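Local coordinates for tRNA nucleotidyl transferase-related protein (Thermotoga maritima, PDB 3H38), which probably adds the CCA sequence to the 3' end of tRNA as a class II nucleotidyltransferase, this chain being the C-terminal half of a longer protein, at residues A[261-264]-A[265-269]; A[275-279]-A[280-284]; A[303-306]-A[307-311]; A[321-324]-A[325-329]; A[346-349]-A[350-354]. All blocks are in the same frame, centred on the assembly; numbering follows the deposited sequence.

Contact 1: residues A[261-264]-A[265-269]; sequences ENLF and RNIPW
Within helix 254-274, Leu263, Phe264 and Ile267 form an apolar ridge one turn long, and a kink follows it at Pro268. Ile267 CD1 lies 3.5 Å from Leu263 CD1 and almost as near to Leu263 CD2, so the ethyl end of the isoleucine meets both methyls of the leucine fork as the two side chains cross obliquely. The same CD1 of Ile267 reaches 4.2 Å from Phe264 CD2, with Phe264 and Ile267 side by side and pointing the same way. Over the centre of the Phe264 ring, 3.9 Å above its plane, Leu263 CD1 sits against one face.

In the backbone, Arg265 N donates to Glu261 O over 3.1 Å, a nearly straight bond (170° at the hydrogen). Ile267 N bonds to Phe264 O from well above the carbonyl plane. The kink itself rests on Pro268, which has no N-H to give and whose CD comes 3.3 Å from Phe264 O.

On the polar flank Arg265 turns at chi3 (-41°), and one face of its guanidinium meets Asn262 CA; NH2 forms a salt bridge with Glu360. Phe264 packs on helices 230-239 and 279-287, while Leu263 and Ile267 both touch Cys349 of helix 345-352.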
loop_
_atom_site.group_PDB
_atom_site.type_symbol
_atom_site.label_atom_id
_atom_site.label_comp_id
_atom_site.label_asym_id
_atom_site.label_seq_id
_atom_site.Cartn_x
_atom_site.Cartn_y
_atom_site.Cartn_z
ATOM N N GLU A 261 -9.213 1.998 14.037
ATOM C CA GLU A 261 -10.512 2.226 13.415
ATOM C C GLU A 261 -10.797 3.724 13.141
ATOM O O GLU A 261 -11.074 4.104 12.004
ATOM C CB GLU A 261 -11.606 1.602 14.259
ATOM C CG GLU A 261 -12.982 1.843 13.734
ATOM C CD GLU A 261 -14.033 1.131 14.558
ATOM O OE1 GLU A 261 -13.639 0.332 15.441
ATOM O OE2 GLU A 261 -15.245 1.369 14.326
ATOM N N ASN A 262 -10.700 4.572 14.166
ATOM C CA ASN A 262 -10.794 6.016 13.957
ATOM C C ASN A 262 -9.880 6.493 12.840
ATOM O O ASN A 262 -10.267 7.329 12.022
ATOM C CB ASN A 262 -10.442 6.802 15.223
ATOM C CG ASN A 262 -11.405 6.542 16.370
ATOM O OD1 ASN A 262 -11.067 6.745 17.538
ATOM N ND2 ASN A 262 -12.596 6.074 16.047
ATOM N N LEU A 263 -8.656 5.971 12.840
ATOM C CA LEU A 263 -7.632 6.363 11.886
ATOM C C LEU A 263 -8.178 6.236 10.468
ATOM O O LEU A 263 -8.274 7.220 9.749
ATOM C CB LEU A 263 -6.404 5.465 12.069
ATOM C CG LEU A 263 -5.057 5.740 11.384
ATOM C CD1 LEU A 263 -4.770 4.731 10.277
ATOM C CD2 LEU A 263 -4.920 7.185 10.909
ATOM N N PHE A 264 -8.555 5.019 10.086
ATOM C CA PHE A 264 -8.975 4.739 8.715
ATOM C C PHE A 264 -10.234 5.484 8.328
ATOM O O PHE A 264 -10.292 6.060 7.244
ATOM C CB PHE A 264 -9.103 3.229 8.469
ATOM C CG PHE A 264 -7.770 2.543 8.280
ATOM C CD1 PHE A 264 -7.268 1.679 9.247
ATOM C CD2 PHE A 264 -6.990 2.814 7.141
ATOM C CE1 PHE A 264 -6.024 1.055 9.072
ATOM C CE2 PHE A 264 -5.734 2.205 6.950
ATOM C CZ PHE A 264 -5.247 1.320 7.907
ATOM N N ARG A 265 -11.220 5.489 9.222
ATOM C CA ARG A 265 -12.451 6.251 9.013
ATOM C C ARG A 265 -12.161 7.672 8.561
ATOM O O ARG A 265 -12.816 8.203 7.654
ATOM C CB ARG A 265 -13.324 6.305 10.291
ATOM C CG ARG A 265 -14.621 7.143 10.100
ATOM C CD ARG A 265 -15.225 7.747 11.419
ATOM N NE ARG A 265 -15.143 6.784 12.507
ATOM C CZ ARG A 265 -14.545 6.976 13.680
ATOM N NH1 ARG A 265 -14.514 5.974 14.548
ATOM N NH2 ARG A 265 -14.009 8.148 14.007
ATOM N N ASN A 266 -11.174 8.286 9.197
ATOM C CA ASN A 266 -10.951 9.708 9.045
ATOM C C ASN A 266 -9.945 10.038 7.968
ATOM O O ASN A 266 -9.806 11.189 7.554
ATOM C CB ASN A 266 -10.537 10.308 10.385
ATOM C CG ASN A 266 -11.705 10.430 11.342
ATOM O OD1 ASN A 266 -12.760 10.928 10.967
ATOM N ND2 ASN A 266 -11.529 9.963 12.579
ATOM N N ILE A 267 -9.249 9.019 7.498
ATOM C CA ILE A 267 -8.181 9.239 6.539
ATOM C C ILE A 267 -8.644 9.884 5.216
ATOM O O ILE A 267 -7.961 10.760 4.677
ATOM C CB ILE A 267 -7.356 7.951 6.337
ATOM C CG1 ILE A 267 -6.246 7.895 7.405
ATOM C CG2 ILE A 267 -6.780 7.875 4.913
ATOM C CD1 ILE A 267 -5.392 6.655 7.364
ATOM N N PRO A 268 -9.820 9.485 4.707
ATOM C CA PRO A 268 -10.214 10.032 3.408
ATOM C C PRO A 268 -10.686 11.477 3.546
ATOM O O PRO A 268 -10.471 12.274 2.630
ATOM C CB PRO A 268 -11.371 9.120 2.977
ATOM C CG PRO A 268 -11.438 8.007 4.012
ATOM C CD PRO A 268 -10.840 8.572 5.244
ATOM N N TRP A 269 -11.315 11.801 4.674
ATOM C CA TRP A 269 -11.692 13.183 4.984
ATOM C C TRP A 269 -10.450 14.066 5.040
ATOM O O TRP A 269 -10.557 15.282 5.033
ATOM C CB TRP A 269 -12.418 13.252 6.330
ATOM C CG TRP A 269 -12.969 14.615 6.704
ATOM C CD1 TRP A 269 -14.273 15.009 6.632
ATOM C CD2 TRP A 269 -12.246 15.740 7.231
ATOM N NE1 TRP A 269 -14.406 16.304 7.064
ATOM C CE2 TRP A 269 -13.178 16.778 7.439
ATOM C CE3 TRP A 269 -10.904 15.974 7.539
ATOM C CZ2 TRP A 269 -12.816 18.024 7.942
ATOM C CZ3 TRP A 269 -10.544 17.211 8.036
ATOM C CH2 TRP A 269 -11.498 18.223 8.235
#

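Contact 2: residues A[275-279]-A[280-284]; sequences GEVDR and FYAVL
Asp278 N-caps helix 279-287, and its contacts with Phe280 and Tyr281 hold the first turn after the loop that leaves helix 254-274. Both capping bonds end on one carboxylate oxygen. With CG anti to the backbone N (chi1 -178°), the side chain folds forward over the helix start, and Asp278 OD2 accepts from Phe280 N at 2.8 Å and from Tyr281 N at 3.4 Å. Both bonds are weak, the first because it is bent to 123° and the second because it is long. A carboxylate at this end of a helix would probably be favoured by the helix dipole.

The main chain then takes up the regular pattern. Ala282 N donates to Asp278 O at 3.0 Å, in the carbonyl plane, and Val283 N donates to Arg279 O at 2.9 Å; both are nearly straight, so the helical i to i+4 spacing is established immediately behind the cap. Asp278 N itself bonds to Glu346 of helix 345-352, which fixes the capping residue from outside.

Packing contacts flank these bonds. Val277 CG1 approaches Ala282 CB at 4.3 Å, and Leu284 CD1 lies over one face of the Phe280 ring, toward its rim. Asp278 and Tyr281 cross with carboxylate and ring planes 52° apart, bringing Asp278 OD1 to 3.5 Å from Tyr281 CD2.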
loop_
_atom_site.group_PDB
_atom_site.type_symbol
_atom_site.label_atom_id
_atom_site.label_comp_id
_atom_site.label_asym_id
_atom_site.label_seq_id
_atom_site.Cartn_x
_atom_site.Cartn_y
_atom_site.Cartn_z
ATOM N N GLY A 275 -5.007 16.890 1.060
ATOM C CA GLY A 275 -4.073 16.356 0.080
ATOM C C GLY A 275 -3.716 14.900 0.310
ATOM O O GLY A 275 -4.343 14.224 1.125
ATOM N N GLU A 276 -2.666 14.430 -0.349
ATOM C CA GLU A 276 -2.254 13.035 -0.288
ATOM C C GLU A 276 -1.852 12.581 1.107
ATOM O O GLU A 276 -1.192 13.293 1.825
ATOM C CB GLU A 276 -1.111 12.755 -1.286
ATOM C CG GLU A 276 -1.567 12.398 -2.733
ATOM C CD GLU A 276 -0.509 11.651 -3.601
ATOM O OE1 GLU A 276 0.613 12.177 -3.821
ATOM O OE2 GLU A 276 -0.820 10.540 -4.096
ATOM N N VAL A 277 -2.250 11.373 1.474
ATOM C CA VAL A 277 -1.880 10.820 2.770
ATOM C C VAL A 277 -1.111 9.507 2.593
ATOM O O VAL A 277 -1.663 8.525 2.088
ATOM C CB VAL A 277 -3.126 10.567 3.651
ATOM C CG1 VAL A 277 -2.864 9.447 4.658
ATOM C CG2 VAL A 277 -3.560 11.846 4.357
ATOM N N ASP A 278 0.157 9.491 2.996
ATOM C CA ASP A 278 0.912 8.245 3.014
ATOM C C ASP A 278 0.381 7.339 4.124
ATOM O O ASP A 278 0.620 7.574 5.313
ATOM C CB ASP A 278 2.412 8.493 3.183
ATOM C CG ASP A 278 3.225 7.203 3.148
ATOM O OD1 ASP A 278 4.442 7.269 2.874
ATOM O OD2 ASP A 278 2.652 6.120 3.401
ATOM N N ARG A 279 -0.339 6.299 3.724
ATOM C CA ARG A 279 -1.000 5.424 4.678
ATOM C C ARG A 279 -0.035 4.622 5.524
ATOM O O ARG A 279 -0.342 4.316 6.685
ATOM C CB ARG A 279 -1.974 4.500 3.967
ATOM C CG ARG A 279 -2.935 5.276 3.126
ATOM C CD ARG A 279 -4.195 4.520 2.868
ATOM N NE ARG A 279 -5.006 5.262 1.917
ATOM C CZ ARG A 279 -6.093 4.780 1.332
ATOM N NH1 ARG A 279 -6.758 5.534 0.463
ATOM N NH2 ARG A 279 -6.506 3.544 1.614
ATOM N N PHE A 280 1.121 4.287 4.947
ATOM C CA PHE A 280 2.147 3.561 5.680
ATOM C C PHE A 280 2.565 4.353 6.943
ATOM O O PHE A 280 2.631 3.807 8.040
ATOM C CB PHE A 280 3.351 3.253 4.769
ATOM C CG PHE A 280 4.489 2.554 5.475
ATOM C CD1 PHE A 280 4.307 1.303 6.050
ATOM C CD2 PHE A 280 5.742 3.143 5.552
ATOM C CE1 PHE A 280 5.353 0.657 6.712
ATOM C CE2 PHE A 280 6.793 2.505 6.206
ATOM C CZ PHE A 280 6.587 1.253 6.798
ATOM N N TYR A 281 2.840 5.639 6.771
ATOM C CA TYR A 281 3.231 6.495 7.878
ATOM C C TYR A 281 2.069 6.843 8.812
ATOM O O TYR A 281 2.254 6.937 10.029
ATOM C CB TYR A 281 3.842 7.775 7.345
ATOM C CG TYR A 281 5.279 7.616 7.011
ATOM C CD1 TYR A 281 6.233 8.349 7.680
ATOM C CD2 TYR A 281 5.697 6.696 6.055
ATOM C CE1 TYR A 281 7.553 8.200 7.406
ATOM C CE2 TYR A 281 7.042 6.536 5.770
ATOM C CZ TYR A 281 7.953 7.301 6.455
ATOM O OH TYR A 281 9.279 7.200 6.223
ATOM N N ALA A 282 0.888 7.050 8.241
ATOM C CA ALA A 282 -0.286 7.292 9.059
ATOM C C ALA A 282 -0.406 6.150 10.057
ATOM O O ALA A 282 -0.547 6.378 11.265
ATOM C CB ALA A 282 -1.521 7.367 8.199
ATOM N N VAL A 283 -0.331 4.918 9.557
ATOM C CA VAL A 283 -0.450 3.741 10.424
ATOM C C VAL A 283 0.704 3.629 11.415
ATOM O O VAL A 283 0.539 3.101 12.511
ATOM C CB VAL A 283 -0.548 2.421 9.617
ATOM C CG1 VAL A 283 -0.811 1.250 10.543
ATOM C CG2 VAL A 283 -1.667 2.508 8.625
ATOM N N LEU A 284 1.877 4.115 11.037
ATOM C CA LEU A 284 3.010 4.038 11.954
ATOM C C LEU A 284 2.871 5.055 13.087
ATOM O O LEU A 284 3.367 4.831 14.198
ATOM C CB LEU A 284 4.342 4.234 11.222
ATOM C CG LEU A 284 4.796 3.191 10.197
ATOM C CD1 LEU A 284 6.163 3.555 9.609
ATOM C CD2 LEU A 284 4.849 1.803 10.804
#

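Contact 3: residues A[303-306]-A[307-311]; sequences YSLR and RNLIN
Leu305 and Leu309 meet through their methyl ends, Leu305 CD1 lying 4.4 Å from Leu309 CD2, a light apolar touch. Beside it, Leu309 N donates to Arg306 O over 3.5 Å; the bond is nearly straight (162°) but weak because of its length. Leu309 CB is also 3.5 Å from Arg306 O, so one carbonyl borders both the backbone N and the first side-chain carbon of the leucine. These contacts belong to the entry into helix 309-328, where the loop after helix 293-302 turns into a new helix.

Further along, a weak hydrogen bond, 3.4 Å and almost straight, links Asn311 ND2 to Asn308 OD1 at the start of the helical residues. The next shell sets the leucines: Leu305 packs on Phe280 and Leu284 of helix 279-287 and on Val299, while Leu309 touches Tyr281, His285 and Trp296. Arg306 N is hydrogen-bonded to Tyr281 OH, joining the loop to helix 279-287.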
loop_
_atom_site.group_PDB
_atom_site.type_symbol
_atom_site.label_atom_id
_atom_site.label_comp_id
_atom_site.label_asym_id
_atom_site.label_seq_id
_atom_site.Cartn_x
_atom_site.Cartn_y
_atom_site.Cartn_z
ATOM N N TYR A 303 13.124 -0.650 8.677
ATOM C CA TYR A 303 12.285 -0.130 7.632
ATOM C C TYR A 303 12.907 1.199 7.445
ATOM O O TYR A 303 13.536 1.645 8.326
ATOM C CB TYR A 303 10.877 -0.049 8.144
ATOM C CG TYR A 303 10.497 -1.336 8.748
ATOM C CD1 TYR A 303 10.400 -1.466 10.081
ATOM C CD2 TYR A 303 10.309 -2.450 7.978
ATOM C CE1 TYR A 303 10.089 -2.642 10.622
ATOM C CE2 TYR A 303 10.008 -3.617 8.518
ATOM C CZ TYR A 303 9.877 -3.716 9.838
ATOM O OH TYR A 303 9.575 -4.888 10.406
ATOM N N SER A 304 12.887 1.814 6.299
ATOM C CA SER A 304 13.675 3.041 6.223
ATOM C C SER A 304 12.951 4.349 6.468
ATOM O O SER A 304 12.686 5.049 5.539
ATOM C CB SER A 304 14.453 3.086 4.927
ATOM O OG SER A 304 15.401 2.056 4.905
ATOM N N LEU A 305 12.708 4.701 7.726
ATOM C CA LEU A 305 11.832 5.801 8.126
ATOM C C LEU A 305 12.543 7.145 8.227
ATOM O O LEU A 305 13.737 7.200 8.532
ATOM C CB LEU A 305 11.178 5.438 9.452
ATOM C CG LEU A 305 10.641 4.001 9.400
ATOM C CD1 LEU A 305 9.927 3.590 10.711
ATOM C CD2 LEU A 305 9.730 3.772 8.140
ATOM N N ARG A 306 11.814 8.228 8.051
ATOM C CA ARG A 306 12.369 9.545 8.212
ATOM C C ARG A 306 12.831 9.701 9.622
ATOM O O ARG A 306 12.265 9.147 10.507
ATOM C CB ARG A 306 11.327 10.585 7.963
ATOM C CG ARG A 306 10.724 10.520 6.629
ATOM C CD ARG A 306 10.207 11.835 6.139
ATOM N NE ARG A 306 10.130 11.823 4.685
ATOM C CZ ARG A 306 9.945 12.891 3.909
ATOM N NH1 ARG A 306 9.807 14.100 4.436
ATOM N NH2 ARG A 306 9.888 12.741 2.596
ATOM N N ARG A 307 13.888 10.453 9.833
ATOM C CA ARG A 307 14.430 10.585 11.180
ATOM C C ARG A 307 13.488 11.378 12.098
ATOM O O ARG A 307 13.330 11.053 13.273
ATOM C CB ARG A 307 15.824 11.238 11.145
ATOM C CG ARG A 307 16.927 10.397 10.481
ATOM C CD ARG A 307 18.313 11.038 10.629
ATOM N NE ARG A 307 18.761 11.127 12.025
ATOM C CZ ARG A 307 19.473 10.188 12.651
ATOM N NH1 ARG A 307 19.815 9.080 12.002
ATOM N NH2 ARG A 307 19.842 10.351 13.924
ATOM N N ASN A 308 12.852 12.382 11.547
ATOM C CA ASN A 308 11.983 13.261 12.283
ATOM C C ASN A 308 10.706 12.621 12.760
ATOM O O ASN A 308 10.025 13.192 13.532
ATOM C CB ASN A 308 11.631 14.460 11.416
ATOM C CG ASN A 308 11.922 15.770 12.091
ATOM O OD1 ASN A 308 11.025 16.444 12.595
ATOM N ND2 ASN A 308 13.187 16.143 12.116
ATOM N N LEU A 309 10.367 11.460 12.240
ATOM C CA LEU A 309 9.058 10.853 12.438
ATOM C C LEU A 309 8.744 10.624 13.908
ATOM O O LEU A 309 7.592 10.807 14.350
ATOM C CB LEU A 309 8.940 9.533 11.658
ATOM C CG LEU A 309 7.652 8.748 11.917
ATOM C CD1 LEU A 309 6.396 9.459 11.313
ATOM C CD2 LEU A 309 7.773 7.293 11.482
ATOM N N ILE A 310 9.766 10.217 14.660
ATOM C CA ILE A 310 9.587 9.976 16.076
ATOM C C ILE A 310 9.200 11.284 16.779
ATOM O O ILE A 310 8.389 11.278 17.694
ATOM C CB ILE A 310 10.805 9.316 16.715
ATOM C CG1 ILE A 310 10.418 8.683 18.058
ATOM C CG2 ILE A 310 11.955 10.320 16.862
ATOM C CD1 ILE A 310 9.299 7.663 17.970
ATOM N N ASN A 311 9.734 12.407 16.309
ATOM C CA ASN A 311 9.354 13.707 16.855
ATOM C C ASN A 311 7.856 13.986 16.727
ATOM O O ASN A 311 7.234 14.469 17.682
ATOM C CB ASN A 311 10.132 14.847 16.186
ATOM C CG ASN A 311 11.614 14.785 16.459
ATOM O OD1 ASN A 311 12.039 14.405 17.547
ATOM N ND2 ASN A 311 12.418 15.166 15.464
#

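Contact 4: residues A[321-324]-A[325-329]; sequences PALL and EMLSE
Leu323 and Leu327 leave the helix by different first torsions: CG of Leu323 is anti to its own backbone N (chi1 -157°), while CG of Leu327 is anti to its carbonyl carbon (chi1 -67°). Leu323 CD2 reaches toward the C-terminal turn while Leu327 leans back, and the two converge, Leu323 CD2 coming 3.6 Å from Leu327 CG and 3.7 Å from Leu327 CD1. A single methyl thus rests against the branch point and one arm of the other leucine.

This is the last part of helix 309-328. Met326 N donates to Ala322 O at 3.1 Å and Leu327 N to Leu323 O at 3.1 Å, while Ser328 N makes weak bonds to Leu324 O, bent to 132°, and to Glu325 O. Met326 CG also passes 3.4 Å from Ala322 O. Lys359 NZ, from helix 357-371, is hydrogen-bonded to both Ser328 OG and Leu324 O at the C-terminal turn.

Putting an alanine at Leu327 would probably open a gap beside Leu323 CD2 and cost Leu327's share of the packing on helix 357-371. There Leu327 lies against Lys359, Leu362 and Phe363; Leu323 shares Phe363 and also touches Leu339 of helix 337-340, which Met326 reaches as well.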
loop_
_atom_site.group_PDB
_atom_site.type_symbol
_atom_site.label_atom_id
_atom_site.label_comp_id
_atom_site.label_asym_id
_atom_site.label_seq_id
_atom_site.Cartn_x
_atom_site.Cartn_y
_atom_site.Cartn_z
ATOM N N PRO A 321 -3.777 13.774 25.168
ATOM C CA PRO A 321 -4.622 13.949 26.360
ATOM C C PRO A 321 -5.108 15.397 26.526
ATOM O O PRO A 321 -6.275 15.618 26.858
ATOM C CB PRO A 321 -3.689 13.570 27.506
ATOM C CG PRO A 321 -2.691 12.621 26.881
ATOM C CD PRO A 321 -2.484 13.134 25.487
ATOM N N ALA A 322 -4.226 16.367 26.294
ATOM C CA ALA A 322 -4.605 17.780 26.378
ATOM C C ALA A 322 -5.644 18.148 25.323
ATOM O O ALA A 322 -6.507 18.998 25.547
ATOM C CB ALA A 322 -3.375 18.673 26.235
ATOM N N LEU A 323 -5.556 17.499 24.171
ATOM C CA LEU A 323 -6.407 17.853 23.056
ATOM C C LEU A 323 -7.829 17.422 23.350
ATOM O O LEU A 323 -8.771 18.165 23.066
ATOM C CB LEU A 323 -5.911 17.203 21.768
ATOM C CG LEU A 323 -6.324 17.847 20.436
ATOM C CD1 LEU A 323 -6.511 16.761 19.374
ATOM C CD2 LEU A 323 -7.584 18.676 20.546
ATOM N N LEU A 324 -7.982 16.230 23.920
ATOM C CA LEU A 324 -9.309 15.730 24.269
ATOM C C LEU A 324 -9.992 16.692 25.227
ATOM O O LEU A 324 -11.167 17.014 25.069
ATOM C CB LEU A 324 -9.241 14.354 24.931
ATOM C CG LEU A 324 -9.178 13.093 24.068
ATOM C CD1 LEU A 324 -10.110 13.174 22.864
ATOM C CD2 LEU A 324 -7.763 12.858 23.636
ATOM N N GLU A 325 -9.253 17.141 26.232
ATOM C CA GLU A 325 -9.812 18.041 27.222
ATOM C C GLU A 325 -10.295 19.332 26.586
ATOM O O GLU A 325 -11.363 19.825 26.949
ATOM C CB GLU A 325 -8.797 18.345 28.321
ATOM C CG GLU A 325 -8.644 17.243 29.356
ATOM C CD GLU A 325 -8.033 17.763 30.642
ATOM O OE1 GLU A 325 -8.100 17.053 31.670
ATOM O OE2 GLU A 325 -7.494 18.892 30.624
ATOM N N MET A 326 -9.510 19.874 25.649
ATOM C CA MET A 326 -9.864 21.125 24.967
ATOM C C MET A 326 -11.124 20.973 24.107
ATOM O O MET A 326 -11.877 21.925 23.915
ATOM C CB MET A 326 -8.738 21.619 24.054
ATOM C CG MET A 326 -7.448 22.104 24.697
ATOM S SD MET A 326 -6.302 22.384 23.306
ATOM C CE MET A 326 -4.711 22.543 24.126
ATOM N N LEU A 327 -11.337 19.784 23.558
ATOM C CA LEU A 327 -12.511 19.563 22.721
ATOM C C LEU A 327 -13.744 19.280 23.585
ATOM O O LEU A 327 -14.885 19.394 23.121
ATOM C CB LEU A 327 -12.267 18.420 21.727
ATOM C CG LEU A 327 -11.213 18.661 20.642
ATOM C CD1 LEU A 327 -10.957 17.378 19.861
ATOM C CD2 LEU A 327 -11.612 19.804 19.696
ATOM N N SER A 328 -13.504 18.901 24.837
ATOM C CA SER A 328 -14.593 18.669 25.779
ATOM C C SER A 328 -15.264 19.991 26.116
ATOM O O SER A 328 -16.486 20.080 26.186
ATOM C CB SER A 328 -14.087 18.005 27.063
ATOM O OG SER A 328 -13.828 16.628 26.861
ATOM N N GLU A 329 -14.445 21.019 26.295
ATOM C CA GLU A 329 -14.918 22.302 26.775
ATOM C C GLU A 329 -15.114 23.303 25.656
ATOM O O GLU A 329 -15.067 24.509 25.888
ATOM C CB GLU A 329 -13.915 22.850 27.770
ATOM C CG GLU A 329 -13.294 21.770 28.614
ATOM C CD GLU A 329 -11.948 22.182 29.137
ATOM O OE1 GLU A 329 -11.575 23.357 28.919
ATOM O OE2 GLU A 329 -11.262 21.340 29.755
#

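Contact 5: residues A[346-349]-A[350-354]; sequences ETIC and HFLAY
Two i to i+4 side-chain pairs, Thr347 with Phe351 and Ile348 with Leu352, run along helix 345-352, a short helix lodged among others in the all-helical part of the chain. These four residues are buried, and with the backbone bonds behind them they make the tight part. His350 N to Glu346 O spans 2.9 Å, Phe351 N to Thr347 O 2.8 Å and Leu352 N to Ile348 O 2.8 Å, all with angles of 155° or more at the hydrogen. Thr347 CG2 lies 3.9 Å from Phe351 CE1, the two groups side by side and pointing the same way; CG2 is there because it is anti to the backbone N, with OG1 on the other branch. Ile348 CG2 stands 3.9 Å from Leu352 CD1 in the same side-by-side fashion.

Phe351 continues onto Ser319 and Leu323 of helix 309-328, and Ile348 and Leu352 both touch Val270 of helix 254-274. An alanine in place of Phe351 is likely to leave Thr347 CG2 and Leu323 without their aromatic neighbour and open a gap between helix 345-352 and helix 309-328.

The looser side lies toward the helix end, where partly exposed Tyr354 follows. Ala353 N still reaches Cys349 O at 2.7 Å, but that bond is weak, bent to 124°. His350 O lies in the plane of the Tyr354 ring, at its edge.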
loop_
_atom_site.group_PDB
_atom_site.type_symbol
_atom_site.label_atom_id
_atom_site.label_comp_id
_atom_site.label_asym_id
_atom_site.label_seq_id
_atom_site.Cartn_x
_atom_site.Cartn_y
_atom_site.Cartn_z
ATOM N N GLU A 346 -0.194 13.342 7.997
ATOM C CA GLU A 346 -0.158 12.095 8.747
ATOM C C GLU A 346 -0.402 12.356 10.231
ATOM O O GLU A 346 -1.134 11.605 10.889
ATOM C CB GLU A 346 1.160 11.345 8.509
ATOM C CG GLU A 346 1.254 10.707 7.119
ATOM C CD GLU A 346 1.453 11.731 6.008
ATOM O OE1 GLU A 346 2.189 12.714 6.221
ATOM O OE2 GLU A 346 0.884 11.553 4.912
ATOM N N THR A 347 0.205 13.429 10.739
ATOM C CA THR A 347 0.010 13.849 12.114
ATOM C C THR A 347 -1.462 14.182 12.342
ATOM O O THR A 347 -2.010 13.951 13.420
ATOM C CB THR A 347 0.858 15.092 12.451
ATOM O OG1 THR A 347 2.238 14.726 12.532
ATOM C CG2 THR A 347 0.417 15.699 13.796
ATOM N N ILE A 348 -2.097 14.727 11.316
ATOM C CA ILE A 348 -3.494 15.114 11.441
ATOM C C ILE A 348 -4.315 13.867 11.667
ATOM O O ILE A 348 -5.037 13.763 12.663
ATOM C CB ILE A 348 -3.994 15.852 10.187
ATOM C CG1 ILE A 348 -3.530 17.313 10.209
ATOM C CG2 ILE A 348 -5.497 15.767 10.083
ATOM C CD1 ILE A 348 -4.040 18.124 9.051
ATOM N N CYS A 349 -4.181 12.914 10.744
ATOM C CA CYS A 349 -4.829 11.607 10.860
ATOM C C CYS A 349 -4.628 11.050 12.260
ATOM O O CYS A 349 -5.565 10.564 12.901
ATOM C CB CYS A 349 -4.200 10.634 9.866
ATOM S SG CYS A 349 -4.230 11.176 8.150
ATOM N N HIS A 350 -3.380 11.132 12.717
ATOM C CA HIS A 350 -2.972 10.646 14.022
ATOM C C HIS A 350 -3.802 11.344 15.106
ATOM O O HIS A 350 -4.269 10.711 16.038
ATOM C CB HIS A 350 -1.466 10.901 14.193
ATOM C CG HIS A 350 -0.860 10.268 15.403
ATOM N ND1 HIS A 350 -1.532 9.358 16.200
ATOM C CD2 HIS A 350 0.386 10.379 15.938
ATOM C CE1 HIS A 350 -0.743 8.963 17.179
ATOM N NE2 HIS A 350 0.427 9.573 17.049
ATOM N N PHE A 351 -4.007 12.648 14.979
ATOM C CA PHE A 351 -4.930 13.313 15.895
ATOM C C PHE A 351 -6.338 12.742 15.738
ATOM O O PHE A 351 -7.021 12.449 16.729
ATOM C CB PHE A 351 -4.923 14.827 15.701
ATOM C CG PHE A 351 -3.847 15.533 16.483
ATOM C CD1 PHE A 351 -2.925 16.351 15.845
ATOM C CD2 PHE A 351 -3.752 15.371 17.861
ATOM C CE1 PHE A 351 -1.929 17.007 16.571
ATOM C CE2 PHE A 351 -2.761 16.024 18.595
ATOM C CZ PHE A 351 -1.847 16.840 17.947
ATOM N N LEU A 352 -6.762 12.537 14.499
ATOM C CA LEU A 352 -8.095 11.989 14.290
ATOM C C LEU A 352 -8.239 10.551 14.792
ATOM O O LEU A 352 -9.359 10.091 15.052
ATOM C CB LEU A 352 -8.515 12.106 12.827
ATOM C CG LEU A 352 -8.837 13.534 12.373
ATOM C CD1 LEU A 352 -8.635 13.671 10.874
ATOM C CD2 LEU A 352 -10.250 13.923 12.775
ATOM N N ALA A 353 -7.121 9.840 14.950
ATOM C CA ALA A 353 -7.216 8.461 15.436
ATOM C C ALA A 353 -7.746 8.390 16.870
ATOM O O ALA A 353 -8.218 7.352 17.312
ATOM C CB ALA A 353 -5.876 7.727 15.319
ATOM N N TYR A 354 -7.686 9.504 17.589
ATOM C CA TYR A 354 -8.112 9.520 18.981
ATOM C C TYR A 354 -9.574 9.921 19.151
ATOM O O TYR A 354 -10.126 9.859 20.267
ATOM C CB TYR A 354 -7.266 10.506 19.768
ATOM C CG TYR A 354 -5.962 9.967 20.283
ATOM C CD1 TYR A 354 -4.805 10.030 19.514
ATOM C CD2 TYR A 354 -5.876 9.422 21.556
ATOM C CE1 TYR A 354 -3.595 9.548 20.002
ATOM C CE2 TYR A 354 -4.680 8.936 22.052
ATOM C CZ TYR A 354 -3.538 9.002 21.276
ATOM O OH TYR A 354 -2.347 8.523 21.787
#

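Overall arrangement
The five contacts come in series along the chain, contact 1 first and contact 5 last, in the helical region that follows the sheet-bearing head. Contact 5 is the hub: its centre is about 8 Å from that of contact 1, 10 Å from contact 2 and 14 Å from contact 4, and it touches all three. Contacts 1 and 2 also touch, on the consecutive helices 254-274 and 279-287, while contact 2 meets contact 3 through Tyr281 and Phe280. Contacts 3 and 4 share helix 309-328, yet their centres stand about 27 Å apart, near its two ends. Helix 345-352 thus packs between helices 254-274, 279-287 and 309-328 of the helical region, with contact 4 farthest from the chain's centre.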